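Local coordinates for protein predicted sugar phosphatases of the HAD superfamily (Cytophaga hutchinsonii, PDB 2HX1) that is probably a sugar phosphatase of the HAD superfamily, carrying a bound magnesium ion in its Rossmann-like core domain, at residues 85-90 / 163-168; 120-125 / 154-159; 264-267 / 271-274. One frame throughout, in Å; residues are numbered along the deposited sequence.

Contacts 1 and 2 both reach the five-stranded sheet formed by strands 98-103, 117-121, 133-138, 164-167 and 199-202, consistent with the cap domain of a HAD phosphatase. Their centres lie 17 Å apart, and they touch where Ala-164 CB meets Leu-157 CD2 at 4.1 Å, with contact 2 nested in the chain loop that contact 1 closes. Contact 3 belongs to the core domain, whose magnesium site includes Asp-20, Phe-22 and Asp-233; the side chain of Ile-271 is about 13 Å from the ion. Its centre is 29 Å from that of contact 1 and 40 Å from that of contact 2. All three touch the second subunit.

Contact 1: 85-90 / 163-168; sequences MITKEY and PAIVAN
Thr-87, Tyr-90, Pro-163 and Ile-165 make a mainly apolar helix-on-sheet contact, in which helix 83-94 lies against one face of the five-stranded parallel sheet at strand 164-167. Thr-87 and Tyr-90 are three residues apart on the helix, so both turn toward the strand, and Ile-165 is the residue that meets them both. It does so with two different branches. Its CG2 methyl, placed anti to the backbone N, goes to the threonine and lies 3.9 Å from Thr-87 OG1, with the methyl of that residue, CG2, only slightly farther off. The two side chains run past one another in opposite directions. The other branch of Ile-165 ends in CD1, which approaches the tyrosine ring obliquely, 3.8 Å from Tyr-90 CD1 and 4.2 Å from Tyr-90 CE1.

The ring gets there because CG of Tyr-90 stands anti to the backbone N (chi1 -171°), which sends it out from the helix along the strand toward Pro-163. There the proline gives a looser touch, with Pro-163 CB 4.4 Å from Tyr-90 CE1. No hydrogen bond crosses between the two segments, so helix and strand meet here through side-chain packing.

Phe-202 on the adjacent strand 199-202, outermost in the sheet within this chain, extends this surface, touching Thr-87 and Ile-165 and meeting the Tyr-90 ring, while Val-137 of strand 133-138 flanks Ile-165 as well. Backbone bonds from Ile-165 to Leu-136 and Leu-138, and from Ala-164 and Val-166 to Ile-200, hold strand 164-167 between those two strands.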
HETATM    1  N   MSE A  85      -6.440  28.270   1.597  1.00 24.91           N
HETATM    2  CA  MSE A  85      -5.548  29.419   1.447  0.70 27.12           C
HETATM    3  C   MSE A  85      -4.214  29.000   0.824  1.00 27.07           C
HETATM    4  O   MSE A  85      -3.628  29.742   0.022  1.00 26.68           O
HETATM    5  CB  MSE A  85      -5.326  30.086   2.797  0.70 27.08           C
HETATM    6  CG  MSE A  85      -6.613  30.750   3.333  0.70 32.63           C
HETATM    7 SE   MSE A  85      -6.624  31.040   5.257  0.50 41.11          SE
HETATM    8  CE  MSE A  85      -4.878  32.004   5.456  0.70 28.88           C
ATOM      9  N   ILE A  86      -3.735  27.808   1.184  1.00 24.31           N
ATOM     10  CA  ILE A  86      -2.497  27.308   0.643  0.60 26.41           C
ATOM     11  C   ILE A  86      -2.670  27.010  -0.834  1.00 26.17           C
ATOM     12  O   ILE A  86      -1.826  27.382  -1.664  1.00 27.59           O
ATOM     13  CB  ILE A  86      -2.007  26.013   1.320  0.60 29.00           C
ATOM     14  CG1 ILE A  86      -1.836  26.188   2.832  0.60 29.08           C
ATOM     15  CG2 ILE A  86      -0.679  25.585   0.678  0.60 23.90           C
ATOM     16  CD1 ILE A  86      -1.594  24.879   3.549  0.60 30.59           C
ATOM     17  N   THR A  87      -3.763  26.335  -1.163  1.00 23.77           N
ATOM     18  CA  THR A  87      -4.078  26.001  -2.541  1.00 23.59           C
ATOM     19  C   THR A  87      -4.093  27.254  -3.421  1.00 25.03           C
ATOM     20  O   THR A  87      -3.499  27.266  -4.479  1.00 23.48           O
ATOM     21  CB  THR A  87      -5.440  25.356  -2.636  1.00 23.38           C
ATOM     22  OG1 THR A  87      -5.426  24.122  -1.922  1.00 23.88           O
ATOM     23  CG2 THR A  87      -5.825  25.100  -4.077  1.00 18.48           C
ATOM     24  N   LYS A  88      -4.800  28.280  -2.969  1.00 23.52           N
ATOM     25  CA  LYS A  88      -4.906  29.542  -3.668  1.00 26.20           C
ATOM     26  C   LYS A  88      -3.538  30.132  -3.946  1.00 25.91           C
ATOM     27  O   LYS A  88      -3.275  30.555  -5.064  1.00 25.83           O
ATOM     28  CB  LYS A  88      -5.726  30.546  -2.840  1.00 26.50           C
ATOM     29  CG  LYS A  88      -6.135  31.819  -3.580  1.00 30.82           C
ATOM     30  CD  LYS A  88      -7.473  32.351  -3.033  1.00 40.53           C
ATOM     31  CE  LYS A  88      -7.954  33.635  -3.739  1.00 42.39           C
ATOM     32  NZ  LYS A  88      -8.217  33.455  -5.196  1.00 47.68           N
ATOM     33  N   GLU A  89      -2.678  30.170  -2.928  1.00 26.43           N
ATOM     34  CA  GLU A  89      -1.336  30.738  -3.092  1.00 27.14           C
ATOM     35  C   GLU A  89      -0.484  29.908  -4.030  1.00 26.39           C
ATOM     36  O   GLU A  89       0.369  30.456  -4.743  1.00 25.10           O
ATOM     37  CB  GLU A  89      -0.592  30.859  -1.750  1.00 29.96           C
ATOM     38  CG  GLU A  89      -1.211  31.869  -0.768  1.00 37.69           C
ATOM     39  N   TYR A  90      -0.701  28.588  -4.022  1.00 25.08           N
ATOM     40  CA  TYR A  90       0.034  27.681  -4.898  1.00 24.87           C
ATOM     41  C   TYR A  90      -0.341  27.888  -6.351  1.00 25.63           C
ATOM     42  O   TYR A  90       0.537  27.958  -7.197  1.00 24.41           O
ATOM     43  CB  TYR A  90      -0.178  26.219  -4.508  1.00 25.27           C
ATOM     44  CG  TYR A  90       0.742  25.268  -5.246  1.00 23.32           C
ATOM     45  CD1 TYR A  90       0.421  24.793  -6.520  1.00 26.26           C
ATOM     46  CD2 TYR A  90       1.929  24.846  -4.673  1.00 23.84           C
ATOM     47  CE1 TYR A  90       1.268  23.913  -7.209  1.00 25.07           C
ATOM     48  CE2 TYR A  90       2.796  24.002  -5.364  1.00 25.52           C
ATOM     49  CZ  TYR A  90       2.452  23.538  -6.624  1.00 25.42           C
ATOM     50  OH  TYR A  90       3.284  22.668  -7.281  1.00 28.95           O
ATOM     51  N   PRO A 163      -0.014  19.690 -12.017  1.00 19.48           N
ATOM     52  CA  PRO A 163      -0.262  19.356 -10.616  1.00 21.20           C
ATOM     53  C   PRO A 163      -1.728  18.990 -10.336  1.00 21.07           C
ATOM     54  O   PRO A 163      -2.648  19.634 -10.844  1.00 22.27           O
ATOM     55  CB  PRO A 163       0.129  20.641  -9.879  1.00 20.44           C
ATOM     56  CG  PRO A 163      -0.097  21.707 -10.846  1.00 18.66           C
ATOM     57  CD  PRO A 163       0.300  21.119 -12.183  1.00 23.41           C
ATOM     58  N   ALA A 164      -1.931  17.927  -9.571  1.00 21.98           N
ATOM     59  CA  ALA A 164      -3.235  17.568  -9.043  1.00 20.47           C
ATOM     60  C   ALA A 164      -3.201  17.863  -7.543  1.00 20.66           C
ATOM     61  O   ALA A 164      -2.333  17.334  -6.825  1.00 17.85           O
ATOM     62  CB  ALA A 164      -3.552  16.095  -9.308  1.00 19.34           C
ATOM     63  N   ILE A 165      -4.113  18.730  -7.090  1.00 20.28           N
ATOM     64  CA  ILE A 165      -4.123  19.273  -5.711  1.00 21.35           C
ATOM     65  C   ILE A 165      -5.438  18.898  -4.980  1.00 20.39           C
ATOM     66  O   ILE A 165      -6.545  18.992  -5.542  1.00 19.48           O
ATOM     67  CB  ILE A 165      -3.978  20.833  -5.745  1.00 23.87           C
ATOM     68  CG1 ILE A 165      -2.693  21.259  -6.440  1.00 24.79           C
ATOM     69  CG2 ILE A 165      -3.958  21.483  -4.337  1.00 20.36           C
ATOM     70  CD1 ILE A 165      -2.709  22.708  -6.831  1.00 25.13           C
ATOM     71  N   VAL A 166      -5.338  18.502  -3.719  1.00 22.18           N
ATOM     72  CA  VAL A 166      -6.515  18.330  -2.869  1.00 20.54           C
ATOM     73  C   VAL A 166      -6.157  18.735  -1.438  1.00 19.88           C
ATOM     74  O   VAL A 166      -5.007  18.619  -1.042  1.00 20.61           O
ATOM     75  CB  VAL A 166      -7.028  16.825  -2.925  1.00 19.55           C
ATOM     76  CG1 VAL A 166      -5.994  15.842  -2.312  1.00 21.57           C
ATOM     77  CG2 VAL A 166      -8.403  16.670  -2.235  1.00 17.21           C
ATOM     78  N   ALA A 167      -7.148  19.189  -0.671  1.00 20.13           N
ATOM     79  CA  ALA A 167      -7.041  19.337   0.795  1.00 21.55           C
ATOM     80  C   ALA A 167      -6.944  17.949   1.419  1.00 23.44           C
ATOM     81  O   ALA A 167      -7.669  17.033   1.019  1.00 24.67           O
ATOM     82  CB  ALA A 167      -8.268  20.035   1.359  1.00 19.44           C
ATOM     83  N   ASN A 168      -6.085  17.809   2.414  1.00 24.94           N
ATOM     84  CA  ASN A 168      -5.822  16.514   3.034  1.00 23.71           C
ATOM     85  C   ASN A 168      -6.920  16.148   4.018  1.00 24.24           C
ATOM     86  O   ASN A 168      -6.663  15.977   5.213  1.00 22.25           O
ATOM     87  CB  ASN A 168      -4.478  16.537   3.747  1.00 21.21           C
ATOM     88  CG  ASN A 168      -4.003  15.155   4.111  1.00 26.36           C
ATOM     89  OD1 ASN A 168      -4.127  14.239   3.319  1.00 25.39           O
ATOM     90  ND2 ASN A 168      -3.458  14.998   5.309  1.00 23.39           N
TER

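Contact 2: 120-125 / 154-159; sequences LPVSAI and VNLLRK
Leu-156 of helix 146-159 reaches across to Val-122 and Ile-125, dividing its two methyls between them. Its first torsion puts CG anti to the backbone N (chi1 176°), carrying the fork of the side chain well out from the helix. The second torsion (chi2 58°) then sets CD2 anti to CA, so that this methyl continues outward to Val-122, with CD2 of Leu-156 4.4 Å from CG2 of Val-122. The remaining methyl, CD1, turns aside to Ile-125, where it lies 4.5 Å from Ile-125 CG2.

On the other segment the valine offers the branch that stands anti to its own carbonyl carbon. Ile-125 offers its short CG2 branch, while its longer arm is bent at chi2 (-62°) and its CD1 stays farther from Leu-156. Both distances are those of light packing. Val-122 and Ile-125 come to the same side through a short 3-10 turn after strand 117-121, closed by the backbone bonds from Ala-124 N to Pro-121 O and from Ile-125 N to Val-122 O, at 3.0 Å for the latter.

Strand 117-121 is an edge of the sheet within this chain, and helix 146-159 covers this corner. Val-122 also packs on Ala-101 and Leu-103 of strand 98-103, Ile-125 on Val-133 of strand 133-138, and Leu-156 on Ile-130 in the loop before that strand.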
ATOM      1  N   LEU A 120     -12.750  25.862 -14.599  1.00 26.74           N
ATOM      2  CA  LEU A 120     -13.799  25.029 -15.249  1.00 23.27           C
ATOM      3  C   LEU A 120     -13.918  23.643 -14.593  1.00 21.06           C
ATOM      4  O   LEU A 120     -12.906  23.027 -14.227  1.00 20.76           O
ATOM      5  CB  LEU A 120     -13.497  24.807 -16.734  1.00 22.41           C
ATOM      6  CG  LEU A 120     -13.727  25.938 -17.749  1.00 29.47           C
ATOM      7  CD1 LEU A 120     -13.059  25.581 -19.063  1.00 21.14           C
ATOM      8  CD2 LEU A 120     -15.201  26.178 -17.991  1.00 29.08           C
ATOM      9  N   PRO A 121     -15.143  23.118 -14.500  1.00 18.80           N
ATOM     10  CA  PRO A 121     -15.276  21.778 -13.967  1.00 20.42           C
ATOM     11  C   PRO A 121     -14.654  20.780 -14.927  1.00 21.88           C
ATOM     12  O   PRO A 121     -14.659  21.008 -16.155  1.00 23.94           O
ATOM     13  CB  PRO A 121     -16.781  21.571 -13.903  1.00 19.18           C
ATOM     14  CG  PRO A 121     -17.321  22.459 -14.951  1.00 23.67           C
ATOM     15  CD  PRO A 121     -16.434  23.672 -14.918  1.00 19.53           C
ATOM     16  N   VAL A 122     -14.140  19.672 -14.401  1.00 22.51           N
ATOM     17  CA  VAL A 122     -13.621  18.595 -15.272  1.00 21.44           C
ATOM     18  C   VAL A 122     -14.620  18.229 -16.388  1.00 21.90           C
ATOM     19  O   VAL A 122     -14.206  17.943 -17.505  1.00 22.50           O
ATOM     20  CB  VAL A 122     -13.179  17.334 -14.466  1.00 22.35           C
ATOM     21  CG1 VAL A 122     -12.959  16.139 -15.393  1.00 14.84           C
ATOM     22  CG2 VAL A 122     -11.883  17.625 -13.676  1.00 16.55           C
ATOM     23  N   SER A 123     -15.916  18.308 -16.107  1.00 21.67           N
ATOM     24  CA  SER A 123     -16.956  18.005 -17.083  1.00 22.20           C
ATOM     25  C   SER A 123     -16.923  18.865 -18.340  1.00 25.50           C
ATOM     26  O   SER A 123     -17.413  18.442 -19.389  1.00 24.99           O
ATOM     27  CB  SER A 123     -18.325  18.235 -16.457  1.00 24.86           C
ATOM     28  OG  SER A 123     -18.454  19.591 -16.105  1.00 26.54           O
ATOM     29  N   ALA A 124     -16.381  20.078 -18.229  1.00 26.35           N
ATOM     30  CA  ALA A 124     -16.293  21.009 -19.369  1.00 25.27           C
ATOM     31  C   ALA A 124     -14.960  20.951 -20.083  1.00 24.95           C
ATOM     32  O   ALA A 124     -14.638  21.865 -20.875  1.00 26.45           O
ATOM     33  CB  ALA A 124     -16.579  22.448 -18.915  1.00 23.66           C
ATOM     34  N   ILE A 125     -14.175  19.900 -19.819  1.00 25.32           N
ATOM     35  CA  ILE A 125     -12.893  19.735 -20.463  1.00 24.57           C
ATOM     36  C   ILE A 125     -13.024  18.678 -21.539  1.00 28.31           C
ATOM     37  O   ILE A 125     -13.617  17.618 -21.311  1.00 27.66           O
ATOM     38  CB  ILE A 125     -11.782  19.279 -19.500  1.00 26.08           C
ATOM     39  CG1 ILE A 125     -11.624  20.283 -18.361  1.00 25.46           C
ATOM     40  CG2 ILE A 125     -10.448  19.093 -20.271  1.00 21.38           C
ATOM     41  CD1 ILE A 125     -11.229  21.659 -18.789  1.00 19.31           C
ATOM     42  N   VAL A 154      -9.114  10.670 -14.513  1.00 22.22           N
ATOM     43  CA  VAL A 154      -8.076   9.685 -14.803  1.00 20.24           C
ATOM     44  C   VAL A 154      -7.433  10.007 -16.153  1.00 21.70           C
ATOM     45  O   VAL A 154      -6.205  10.103 -16.254  1.00 24.12           O
ATOM     46  CB  VAL A 154      -8.602   8.218 -14.716  1.00 23.42           C
ATOM     47  CG1 VAL A 154      -7.658   7.194 -15.399  1.00 17.92           C
ATOM     48  CG2 VAL A 154      -8.808   7.831 -13.276  1.00 16.98           C
ATOM     49  N   ASN A 155      -8.251  10.214 -17.185  1.00 22.19           N
ATOM     50  CA  ASN A 155      -7.711  10.483 -18.499  1.00 22.01           C
ATOM     51  C   ASN A 155      -7.006  11.849 -18.620  1.00 23.34           C
ATOM     52  O   ASN A 155      -6.002  11.968 -19.323  1.00 20.23           O
ATOM     53  CB  ASN A 155      -8.802  10.346 -19.534  1.00 22.35           C
ATOM     54  CG  ASN A 155      -9.193   8.901 -19.752  1.00 22.29           C
ATOM     55  OD1 ASN A 155      -8.344   8.072 -20.102  1.00 21.57           O
ATOM     56  ND2 ASN A 155     -10.467   8.584 -19.509  1.00 22.46           N
ATOM     57  N   LEU A 156      -7.527  12.857 -17.913  1.00 24.40           N
ATOM     58  CA  LEU A 156      -6.915  14.181 -17.900  1.00 22.69           C
ATOM     59  C   LEU A 156      -5.492  14.110 -17.385  1.00 24.05           C
ATOM     60  O   LEU A 156      -4.582  14.727 -17.954  1.00 23.14           O
ATOM     61  CB  LEU A 156      -7.711  15.114 -17.000  1.00 22.90           C
ATOM     62  CG  LEU A 156      -7.135  16.515 -16.801  1.00 26.73           C
ATOM     63  CD1 LEU A 156      -6.974  17.258 -18.153  1.00 18.07           C
ATOM     64  CD2 LEU A 156      -8.060  17.253 -15.847  1.00 17.16           C
ATOM     65  N   LEU A 157      -5.308  13.356 -16.308  1.00 24.11           N
ATOM     66  CA  LEU A 157      -4.013  13.241 -15.660  1.00 25.03           C
ATOM     67  C   LEU A 157      -3.043  12.307 -16.404  1.00 26.61           C
ATOM     68  O   LEU A 157      -1.830  12.406 -16.245  1.00 25.85           O
ATOM     69  CB  LEU A 157      -4.211  12.747 -14.219  1.00 24.89           C
ATOM     70  CG  LEU A 157      -4.897  13.748 -13.286  1.00 24.99           C
ATOM     71  CD1 LEU A 157      -5.075  13.125 -11.904  1.00 20.02           C
ATOM     72  CD2 LEU A 157      -4.121  15.089 -13.244  1.00 17.35           C
ATOM     73  N   ARG A 158      -3.590  11.350 -17.148  1.00 28.09           N
ATOM     74  CA  ARG A 158      -2.799  10.537 -18.062  1.00 27.03           C
ATOM     75  C   ARG A 158      -2.305  11.378 -19.234  1.00 27.95           C
ATOM     76  O   ARG A 158      -1.254  11.083 -19.788  1.00 27.57           O
ATOM     77  CB  ARG A 158      -3.626   9.376 -18.609  1.00 25.69           C
ATOM     78  CG  ARG A 158      -3.865   8.234 -17.578  1.00 26.15           C
ATOM     79  CD  ARG A 158      -4.819   7.126 -18.072  1.00 29.59           C
ATOM     80  NE  ARG A 158      -4.258   6.411 -19.231  1.00 32.31           N
ATOM     81  CZ  ARG A 158      -4.557   6.670 -20.504  1.00 41.50           C
ATOM     82  NH1 ARG A 158      -5.457   7.614 -20.834  1.00 38.68           N
ATOM     83  NH2 ARG A 158      -3.945   5.980 -21.468  1.00 44.55           N
ATOM     84  N   LYS A 159      -3.055  12.419 -19.610  1.00 26.76           N
ATOM     85  CA  LYS A 159      -2.746  13.209 -20.797  1.00 26.36           C
ATOM     86  C   LYS A 159      -2.058  14.523 -20.514  1.00 27.00           C
ATOM     87  O   LYS A 159      -1.436  15.087 -21.420  1.00 28.46           O
ATOM     88  CB  LYS A 159      -4.008  13.522 -21.595  1.00 27.11           C
ATOM     89  CG  LYS A 159      -4.703  12.316 -22.204  1.00 26.92           C
ATOM     90  CD  LYS A 159      -6.065  12.728 -22.683  1.00 33.09           C
ATOM     91  CE  LYS A 159      -6.721  11.670 -23.530  1.00 32.17           C
ATOM     92  NZ  LYS A 159      -8.145  12.057 -23.836  1.00 30.80           N
TER

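Contact 3: 264-267 / 271-274; sequences TKIK and IVPT
Ile-266, on helix 262-269, folds back against the chain that follows the helix and meets Ile-271, Val-272 and Pro-273 in turn. The apolar touches come from its two branches. Its longer arm ends in CD1, which meets the proline ring end on, 4.0 Å from Pro-273 CD, with Pro-273 CG almost as near. The shorter branch, CG2, stands anti to the backbone N of the helix residue and lies 4.2 Å from Val-272 CG2, at the margin of the contact.

A second kind of contact sets aliphatic carbon against backbone. The same CG2 of Ile-266 lies 3.5 Å from the carbonyl oxygen Ile-271 O, so the methyl lies off the peptide plane, beside that oxygen. Ile-266 accounts for 85 Å² of the 158 Å² buried here.

Hydrogen bonds enter from beside the two segments. The hydroxyl of Thr-269 bonds to Lys-265 O and accepts a hydrogen bond from Ile-271 N, tying the last turn of the helix to the outgoing chain, and Asn-243 ND2 bonds to Val-272 O.

With an alanine here, CG2 and CD1 of Ile-266 would be gone, and Pro-273 and Val-272 would probably lose their partner on the helix, leaving a gap beside the Ile-271 carbonyl and next to the proline ring. Leu-235 and Ile-239 of helix 235-245 and Thr-161 of the second subunit border the contact. Between the two segments the chemistry is thus dispersion rather than polar bonding: Ile-266 fills the angle between the helix and the chain leading into strand 275-277, while the polar ties run through Thr-269.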
ATOM      1  N   THR A 264      -5.703   1.947  22.100  1.00 28.13           N
ATOM      2  CA  THR A 264      -5.264   1.097  20.995  1.00 30.57           C
ATOM      3  C   THR A 264      -4.737   1.919  19.814  1.00 29.21           C
ATOM      4  O   THR A 264      -3.634   1.657  19.315  1.00 29.78           O
ATOM      5  CB  THR A 264      -6.386   0.120  20.589  1.00 30.70           C
ATOM      6  OG1 THR A 264      -6.407  -0.935  21.559  1.00 35.52           O
ATOM      7  CG2 THR A 264      -6.155  -0.470  19.216  1.00 35.67           C
ATOM      8  N   LYS A 265      -5.481   2.935  19.387  1.00 28.41           N
ATOM      9  CA  LYS A 265      -5.020   3.720  18.245  1.00 26.98           C
ATOM     10  C   LYS A 265      -3.749   4.460  18.609  1.00 26.29           C
ATOM     11  O   LYS A 265      -2.842   4.550  17.782  1.00 26.85           O
ATOM     12  CB  LYS A 265      -6.093   4.655  17.711  1.00 26.23           C
ATOM     13  CG  LYS A 265      -7.274   3.927  17.053  1.00 29.81           C
ATOM     14  CD  LYS A 265      -8.399   4.923  16.723  1.00 33.82           C
ATOM     15  CE  LYS A 265      -9.356   4.402  15.640  1.00 35.58           C
ATOM     16  NZ  LYS A 265     -10.197   5.491  15.089  1.00 36.86           N
ATOM     17  N   ILE A 266      -3.647   4.959  19.847  1.00 25.60           N
ATOM     18  CA  ILE A 266      -2.454   5.686  20.244  1.00 25.17           C
ATOM     19  C   ILE A 266      -1.236   4.734  20.236  1.00 28.06           C
ATOM     20  O   ILE A 266      -0.165   5.076  19.715  1.00 27.57           O
ATOM     21  CB  ILE A 266      -2.649   6.410  21.585  1.00 27.06           C
ATOM     22  CG1 ILE A 266      -3.673   7.538  21.410  1.00 28.17           C
ATOM     23  CG2 ILE A 266      -1.317   6.976  22.116  1.00 17.45           C
ATOM     24  CD1 ILE A 266      -4.254   8.083  22.713  1.00 25.92           C
ATOM     25  N   LYS A 267      -1.428   3.528  20.760  1.00 30.18           N
ATOM     26  CA  LYS A 267      -0.377   2.515  20.816  1.00 32.17           C
ATOM     27  C   LYS A 267       0.026   2.017  19.438  1.00 32.28           C
ATOM     28  O   LYS A 267       1.213   1.796  19.186  1.00 32.34           O
ATOM     29  CB  LYS A 267      -0.824   1.329  21.683  1.00 33.24           C
ATOM     30  CG  LYS A 267       0.284   0.319  22.014  1.00 38.24           C
ATOM     31  CD  LYS A 267      -0.113  -0.591  23.213  1.00 37.50           C
ATOM     32  CE  LYS A 267       0.832  -1.787  23.353  1.00 45.26           C
ATOM     33  NZ  LYS A 267       0.734  -2.524  24.666  1.00 40.17           N
ATOM     34  N   ILE A 271       1.390   7.834  17.992  1.00 22.95           N
ATOM     35  CA  ILE A 271       1.084   9.251  17.988  1.00 23.95           C
ATOM     36  C   ILE A 271       0.464   9.604  19.339  1.00 24.69           C
ATOM     37  O   ILE A 271      -0.717   9.326  19.584  1.00 25.02           O
ATOM     38  CB  ILE A 271       0.115   9.639  16.844  1.00 20.92           C
ATOM     39  CG1 ILE A 271       0.745   9.339  15.473  1.00 24.27           C
ATOM     40  CG2 ILE A 271      -0.261  11.140  16.954  1.00 17.69           C
ATOM     41  CD1 ILE A 271      -0.275   9.282  14.294  1.00 20.37           C
ATOM     42  N   VAL A 272       1.284  10.211  20.201  1.00 23.39           N
ATOM     43  CA  VAL A 272       0.910  10.494  21.582  1.00 22.49           C
ATOM     44  C   VAL A 272       0.493  11.952  21.775  1.00 21.59           C
ATOM     45  O   VAL A 272       1.260  12.874  21.501  1.00 19.93           O
ATOM     46  CB  VAL A 272       2.083  10.109  22.526  1.00 23.40           C
ATOM     47  CG1 VAL A 272       1.675  10.222  23.989  1.00 23.59           C
ATOM     48  CG2 VAL A 272       2.518   8.699  22.214  1.00 22.28           C
ATOM     49  N   PRO A 273      -0.740  12.171  22.262  1.00 21.76           N
ATOM     50  CA  PRO A 273      -1.129  13.547  22.561  1.00 22.45           C
ATOM     51  C   PRO A 273      -0.599  14.012  23.924  1.00 22.64           C
ATOM     52  O   PRO A 273      -0.466  13.196  24.842  1.00 20.14           O
ATOM     53  CB  PRO A 273      -2.664  13.488  22.553  1.00 23.75           C
ATOM     54  CG  PRO A 273      -3.024  12.076  22.717  1.00 25.48           C
ATOM     55  CD  PRO A 273      -1.806  11.216  22.578  1.00 22.93           C
ATOM     56  N   THR A 274      -0.306  15.309  24.047  1.00 21.99           N
ATOM     57  CA  THR A 274       0.068  15.892  25.339  1.00 22.18           C
ATOM     58  C   THR A 274      -1.047  15.592  26.354  1.00 23.52           C
ATOM     59  O   THR A 274      -0.770  15.168  27.476  1.00 24.25           O
ATOM     60  CB  THR A 274       0.342  17.416  25.267  1.00 23.45           C
ATOM     61  OG1 THR A 274       1.002  17.758  24.022  1.00 17.64           O
ATOM     62  CG2 THR A 274       1.193  17.887  26.489  1.00 21.44           C
TER